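Nicotinamide-nucleotide adenylyltransferase NadR family / Ribosylnicotinamide kinase (Lactococcus lactis subsp. cremoris, PDB 6GYE) binds nicotinamide riboside, probably phosphorylates it, and may also catalyse the adenylyl transfer that leads to NAD+. Local coordinates at residues E210-E215 / A233-G238; M294-V299 / K339-D344. All coordinates share one frame; numbering follows the deposited sequence. Where two conformers were deposited one is given.

Interaction 1 of 2, residues E210-E215 / A233-G238. With SO4 (sulfate ion), chain F.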
loop_
_atom_site.group_PDB
_atom_site.type_symbol
_atom_site.label_atom_id
_atom_site.label_comp_id
_atom_site.label_asym_id
_atom_site.label_seq_id
_atom_site.Cartn_x
_atom_site.Cartn_y
_atom_site.Cartn_z
ATOM N N GLU A 210 -4.413 -11.817 -14.087
ATOM C CA GLU A 210 -4.208 -12.544 -15.332
ATOM C C GLU A 210 -3.267 -11.746 -16.218
ATOM O O GLU A 210 -2.985 -10.570 -15.967
ATOM C CB GLU A 210 -5.530 -12.781 -16.081
ATOM C CG GLU A 210 -6.603 -13.593 -15.355
ATOM C CD GLU A 210 -6.297 -15.090 -15.262
ATOM O OE1 GLU A 210 -5.233 -15.536 -15.747
ATOM O OE2 GLU A 210 -7.139 -15.828 -14.699
ATOM N N GLU A 211 -2.754 -12.404 -17.251
ATOM C CA GLU A 211 -1.896 -11.724 -18.215
ATOM C C GLU A 211 -2.780 -10.881 -19.134
ATOM O O GLU A 211 -3.545 -11.420 -19.941
ATOM C CB GLU A 211 -1.051 -12.717 -19.011
ATOM C CG GLU A 211 -0.013 -11.997 -19.883
ATOM C CD GLU A 211 0.821 -12.933 -20.746
ATOM O OE1 GLU A 211 2.049 -12.697 -20.896
ATOM O OE2 GLU A 211 0.238 -13.888 -21.295
ATOM N N TYR A 212 -2.667 -9.558 -19.031
ATOM C CA TYR A 212 -3.584 -8.695 -19.767
ATOM C C TYR A 212 -3.426 -8.888 -21.274
ATOM O O TYR A 212 -4.415 -8.841 -22.019
ATOM C CB TYR A 212 -3.354 -7.228 -19.362
ATOM C CG TYR A 212 -4.217 -6.234 -20.124
ATOM C CD1 TYR A 212 -5.545 -6.032 -19.771
ATOM C CD2 TYR A 212 -3.720 -5.532 -21.229
ATOM C CE1 TYR A 212 -6.356 -5.146 -20.469
ATOM C CE2 TYR A 212 -4.530 -4.631 -21.938
ATOM C CZ TYR A 212 -5.852 -4.450 -21.551
ATOM O OH TYR A 212 -6.688 -3.580 -22.229
ATOM N N ALA A 213 -2.194 -9.129 -21.735
ATOM C CA ALA A 213 -1.939 -9.278 -23.166
ATOM C C ALA A 213 -2.821 -10.351 -23.788
ATOM O O ALA A 213 -3.324 -10.182 -24.904
ATOM C CB ALA A 213 -0.456 -9.584 -23.419
ATOM N N ARG A 214 -3.025 -11.458 -23.081
ATOM C CA ARG A 214 -3.911 -12.494 -23.590
ATOM C C ARG A 214 -5.343 -11.986 -23.706
ATOM O O ARG A 214 -6.009 -12.227 -24.714
ATOM C CB ARG A 214 -3.842 -13.730 -22.702
ATOM C CG ARG A 214 -4.819 -14.833 -23.072
ATOM C CD ARG A 214 -4.451 -16.064 -22.299
ATOM N NE ARG A 214 -2.992 -16.185 -22.251
ATOM C CZ ARG A 214 -2.317 -16.959 -21.406
ATOM N NH1 ARG A 214 -2.962 -17.691 -20.505
ATOM N NH2 ARG A 214 -0.991 -16.992 -21.464
ATOM N N GLU A 215 -5.847 -11.305 -22.674
ATOM C CA GLU A 215 -7.197 -10.752 -22.776
ATOM C C GLU A 215 -7.290 -9.791 -23.952
ATOM O O GLU A 215 -8.221 -9.859 -24.763
ATOM C CB GLU A 215 -7.599 -10.035 -21.479
ATOM C CG GLU A 215 -9.048 -9.522 -21.521
ATOM C CD GLU A 215 -9.295 -8.247 -20.719
ATOM O OE1 GLU A 215 -8.998 -8.227 -19.505
ATOM O OE2 GLU A 215 -9.801 -7.267 -21.312
ATOM N N ALA A 233 1.328 0.251 -25.717
ATOM C CA ALA A 233 0.957 1.261 -24.740
ATOM C C ALA A 233 -0.268 0.821 -23.960
ATOM O O ALA A 233 -0.295 0.905 -22.724
ATOM C CB ALA A 233 0.700 2.596 -25.427
ATOM N N ARG A 234 -1.293 0.331 -24.665
ATOM C CA ARG A 234 -2.499 -0.121 -23.978
ATOM C C ARG A 234 -2.229 -1.339 -23.101
ATOM O O ARG A 234 -2.876 -1.501 -22.059
ATOM C CB ARG A 234 -3.609 -0.409 -24.993
ATOM C CG ARG A 234 -4.430 0.835 -25.335
ATOM C CD ARG A 234 -5.360 0.601 -26.504
ATOM N NE ARG A 234 -5.991 1.845 -26.937
ATOM C CZ ARG A 234 -7.260 2.163 -26.709
ATOM N NH1 ARG A 234 -8.051 1.313 -26.063
ATOM N NH2 ARG A 234 -7.739 3.327 -27.143
ATOM N N MET A 235 -1.272 -2.190 -23.485
ATOM C CA MET A 235 -0.907 -3.306 -22.621
ATOM C C MET A 235 -0.159 -2.843 -21.377
ATOM O O MET A 235 -0.290 -3.460 -20.316
ATOM C CB MET A 235 -0.087 -4.331 -23.404
ATOM C CG MET A 235 -0.962 -5.169 -24.308
ATOM S SD MET A 235 -0.118 -6.379 -25.321
ATOM C CE MET A 235 1.356 -5.484 -25.705
ATOM N N ILE A 236 0.601 -1.752 -21.464
ATOM C CA ILE A 236 1.265 -1.245 -20.268
ATOM C C ILE A 236 0.230 -0.826 -19.230
ATOM O O ILE A 236 0.210 -1.340 -18.105
ATOM C CB ILE A 236 2.219 -0.091 -20.617
ATOM C CG1 ILE A 236 3.364 -0.608 -21.487
ATOM C CG2 ILE A 236 2.760 0.554 -19.349
ATOM C CD1 ILE A 236 4.061 0.454 -22.276
ATOM N N THR A 237 -0.677 0.082 -19.603
ATOM C CA THR A 237 -1.641 0.549 -18.612
ATOM C C THR A 237 -2.640 -0.546 -18.249
ATOM O O THR A 237 -3.091 -0.618 -17.097
ATOM C CB THR A 237 -2.359 1.803 -19.112
ATOM O OG1 THR A 237 -3.209 1.447 -20.181
ATOM C CG2 THR A 237 -1.356 2.802 -19.646
ATOM N N GLY A 238 -2.960 -1.428 -19.201
ATOM C CA GLY A 238 -3.901 -2.501 -18.927
ATOM C C GLY A 238 -3.395 -3.495 -17.892
ATOM O O GLY A 238 -4.133 -3.892 -16.983
HETATM S S SO4 F . 1.874 -19.231 -20.233
HETATM O O1 SO4 F . 1.467 -20.638 -20.330
HETATM O O2 SO4 F . 1.658 -18.531 -21.492
HETATM O O3 SO4 F . 1.084 -18.511 -19.243
HETATM O O4 SO4 F . 3.290 -19.228 -19.899
#
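The ring of Tyr212 lies flat against the backbone of Gly238. Gly238 CA sits 3.6 Å from the centroid of the Tyr212 ring and only 5° off the ring normal, which makes a CH-pi contact over the middle of one face. The carbonyl carbon of Gly238 lies over the same face, 3.6 Å from Tyr212 CG. Glycine is what permits this fit, because a CB at this position would point into the ring and clash with Tyr212 CE2. Tyr212 CG stands anti to the backbone N (chi1 177°), and this swings the ring across to helix 229-247. At its CE2 corner the Tyr212 ring comes within 3.5 Å of Arg234 O. That carbonyl already accepts the helix bond from Gly238 N. Met235 flanks the ring, with its CG 4.1 Å from Tyr212 CD2. The Met235 chain then bends at its last torsion (chi3 -37°), and SD rests 3.7 Å from Ala213 CB. No hydrogen bond joins the two segments. The contact thus packs helix 212-220 on helix 229-247 through apolar groups and backbone.

Further out, Gln239 ties down the start of helix 212-220. Its side chain bonds to Tyr212 N and to Glu210 O. Glu211 holds the N-cap position, and its OE2 forms a salt bridge with Arg214 NH2 at 3.3 Å. Arg214 NH2 also makes two weak hydrogen bonds to the sulfate ion, 3.1 Å to O2 and 3.4 Å to O3. The sulfate, probably from the crystallisation liquor, is held as well by the backbone amides of Ser190, Thr191, Gly192 and Lys193 and by Thr194 OG1. This strand-loop-helix cradle is consistent with the P-loop (Walker A) of a P-loop NTPase.

Interaction 2 of 2, residues M294-V299 / K339-D344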
loop_
_atom_site.group_PDB
_atom_site.type_symbol
_atom_site.label_atom_id
_atom_site.label_comp_id
_atom_site.label_asym_id
_atom_site.label_seq_id
_atom_site.Cartn_x
_atom_site.Cartn_y
_atom_site.Cartn_z
ATOM N N MET A 294 7.525 -4.695 -5.888
ATOM C CA MET A 294 7.649 -6.146 -5.938
ATOM C C MET A 294 8.540 -6.636 -4.809
ATOM O O MET A 294 9.612 -6.072 -4.564
ATOM C CB MET A 294 8.196 -6.600 -7.291
ATOM C CG MET A 294 7.189 -6.357 -8.408
ATOM S SD MET A 294 7.836 -6.695 -10.039
ATOM C CE MET A 294 8.991 -5.348 -10.247
ATOM N N ASP A 295 8.093 -7.682 -4.122
ATOM C CA ASP A 295 8.899 -8.286 -3.072
ATOM C C ASP A 295 9.637 -9.511 -3.562
ATOM O O ASP A 295 10.740 -9.791 -3.090
ATOM C CB ASP A 295 8.024 -8.670 -1.866
ATOM C CG ASP A 295 7.335 -7.473 -1.244
ATOM O OD1 ASP A 295 7.998 -6.702 -0.517
ATOM O OD2 ASP A 295 6.128 -7.277 -1.502
ATOM N N LEU A 296 9.068 -10.214 -4.531
ATOM C CA LEU A 296 9.646 -11.443 -5.047
ATOM C C LEU A 296 9.294 -11.525 -6.519
ATOM O O LEU A 296 8.131 -11.326 -6.875
ATOM C CB LEU A 296 9.101 -12.669 -4.307
ATOM C CG LEU A 296 9.466 -13.994 -4.975
ATOM C CD1 LEU A 296 10.989 -14.185 -4.934
ATOM C CD2 LEU A 296 8.733 -15.175 -4.335
ATOM N N ILE A 297 10.289 -11.809 -7.357
ATOM C CA ILE A 297 10.122 -11.942 -8.797
ATOM C C ILE A 297 10.520 -13.363 -9.190
ATOM O O ILE A 297 11.696 -13.741 -9.091
ATOM C CB ILE A 297 10.957 -10.901 -9.555
ATOM C CG1 ILE A 297 10.467 -9.488 -9.212
ATOM C CG2 ILE A 297 10.891 -11.139 -11.069
ATOM C CD1 ILE A 297 11.471 -8.381 -9.581
ATOM N N LEU A 298 9.552 -14.145 -9.644
ATOM C CA LEU A 298 9.777 -15.518 -10.083
ATOM C C LEU A 298 9.939 -15.546 -11.599
ATOM O O LEU A 298 9.015 -15.177 -12.328
ATOM C CB LEU A 298 8.608 -16.414 -9.668
ATOM C CG LEU A 298 8.464 -16.591 -8.157
ATOM C CD1 LEU A 298 7.183 -17.288 -7.807
ATOM C CD2 LEU A 298 9.639 -17.362 -7.597
ATOM N N VAL A 299 11.096 -16.000 -12.075
ATOM C CA VAL A 299 11.388 -16.041 -13.502
ATOM C C VAL A 299 11.351 -17.493 -13.949
ATOM O O VAL A 299 12.069 -18.331 -13.394
ATOM C CB VAL A 299 12.753 -15.407 -13.820
ATOM C CG1 VAL A 299 13.111 -15.617 -15.281
ATOM C CG2 VAL A 299 12.736 -13.919 -13.475
ATOM N N LYS A 339 15.782 -9.650 -5.770
ATOM C CA LYS A 339 14.441 -10.188 -5.610
ATOM C C LYS A 339 14.121 -11.295 -6.605
ATOM O O LYS A 339 13.011 -11.837 -6.571
ATOM C CB LYS A 339 13.418 -9.052 -5.754
ATOM C CG LYS A 339 13.561 -7.972 -4.682
ATOM C CD LYS A 339 12.676 -6.777 -5.003
ATOM C CE LYS A 339 12.715 -5.737 -3.887
ATOM N NZ LYS A 339 11.889 -4.564 -4.284
ATOM N N VAL A 340 15.057 -11.655 -7.481
ATOM C CA VAL A 340 14.782 -12.595 -8.562
ATOM C C VAL A 340 15.167 -14.007 -8.134
ATOM O O VAL A 340 16.295 -14.254 -7.699
ATOM C CB VAL A 340 15.537 -12.203 -9.842
ATOM C CG1 VAL A 340 15.399 -13.302 -10.873
ATOM C CG2 VAL A 340 15.022 -10.894 -10.416
ATOM N N VAL A 341 14.233 -14.934 -8.284
ATOM C CA VAL A 341 14.485 -16.361 -8.161
ATOM C C VAL A 341 14.149 -16.993 -9.503
ATOM O O VAL A 341 13.043 -16.808 -10.024
ATOM C CB VAL A 341 13.649 -16.990 -7.035
ATOM C CG1 VAL A 341 13.788 -18.508 -7.056
ATOM C CG2 VAL A 341 14.055 -16.396 -5.673
ATOM N N ILE A 342 15.105 -17.718 -10.070
ATOM C CA ILE A 342 14.947 -18.362 -11.364
ATOM C C ILE A 342 14.511 -19.805 -11.139
ATOM O O ILE A 342 15.166 -20.550 -10.395
ATOM C CB ILE A 342 16.257 -18.297 -12.159
ATOM C CG1 ILE A 342 16.633 -16.838 -12.373
ATOM C CG2 ILE A 342 16.107 -19.038 -13.474
ATOM C CD1 ILE A 342 17.793 -16.655 -13.293
ATOM N N LEU A 343 13.403 -20.202 -11.767
ATOM C CA LEU A 343 12.833 -21.536 -11.553
ATOM C C LEU A 343 13.390 -22.527 -12.579
ATOM O O LEU A 343 12.707 -23.007 -13.482
ATOM C CB LEU A 343 11.316 -21.463 -11.598
ATOM C CG LEU A 343 10.708 -20.514 -10.563
ATOM C CD1 LEU A 343 9.233 -20.325 -10.830
ATOM C CD2 LEU A 343 10.936 -21.066 -9.153
ATOM N N ASP A 344 14.651 -22.889 -12.368
ATOM C CA ASP A 344 15.368 -23.786 -13.274
ATOM C C ASP A 344 15.443 -25.200 -12.689
ATOM O O ASP A 344 16.478 -25.673 -12.222
ATOM C CB ASP A 344 16.754 -23.217 -13.574
ATOM C CG ASP A 344 17.554 -22.925 -12.309
ATOM O OD1 ASP A 344 17.039 -23.167 -11.185
ATOM O OD2 ASP A 344 18.690 -22.426 -12.440
#
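Lys339 CG stands anti to its own carbonyl carbon (chi1 -62°); the side chain passes Asp295 O with its CB and CG, and its extended outer part carries NZ to Met294 O. Val299 CG2, anti to its carbonyl carbon, meets Val340 CG1, anti to its backbone N, at 3.8 Å. The segments are neighbouring parallel strands of the P-loop NTPase sheet, with 340-342 as its outermost strand in this chain. Four backbone hydrogen bonds zip them together. Ile297 N bonds to Lys339 O, Val341 N to Ile297 O, Val299 N to Val341 O, and Leu343 N to Val299 O at 2.8 Å. The last continues the ladder past the end of the short strand.

Ile297, Val299, Val340 and Ile342 project from one face, where helix 320-333 packs on Val299 and Val340. Leu298 and Val341 project from the other and lie side by side, with Leu298 CD2 4.1 Å from Val341 CB. Leu296 CD1 reaches Val341 CG2 at 3.9 Å. Leu343 CD1 closes on Leu298 CB at 4.1 Å. Helix 358-370 covers Leu296, Val341 and Leu343. On its far edge strand 296-300 bonds to strand 181-187, and Asp295 OD2 accepts from Val182 N.

With an alanine in place of Lys339, Met294 O would probably lose its ammonium partner and Asp295 O the cover of the outer chain, from CG on. In the deposited chain, Lys339 NZ donates to Met294 O at 2.7 Å, almost in line with the carbonyl bond (C=O...N angle 172°).

Interaction 1 comes first along the chain and is complete before interaction 2 opens. Both lie in the AAA (P-loop NTPase) domain, in the half of the protein that binds nicotinamide riboside. Their centres are about 21 Å apart, and their nearest atoms about 11 Å, so they do not touch. Interaction 1 joins helices 212-220 and 229-247. Interaction 2 joins two strands of the four-stranded parallel sheet. Helix 275-290 packs on 229-247, and the chain then runs on into strand 296-300. The nicotinamide riboside lies about 4 Å from the side chain of Met294 in interaction 2, but about 10 Å from Gly238 in interaction 1. The contacts thus belong to a helical layer and the sheet of one probable kinase domain.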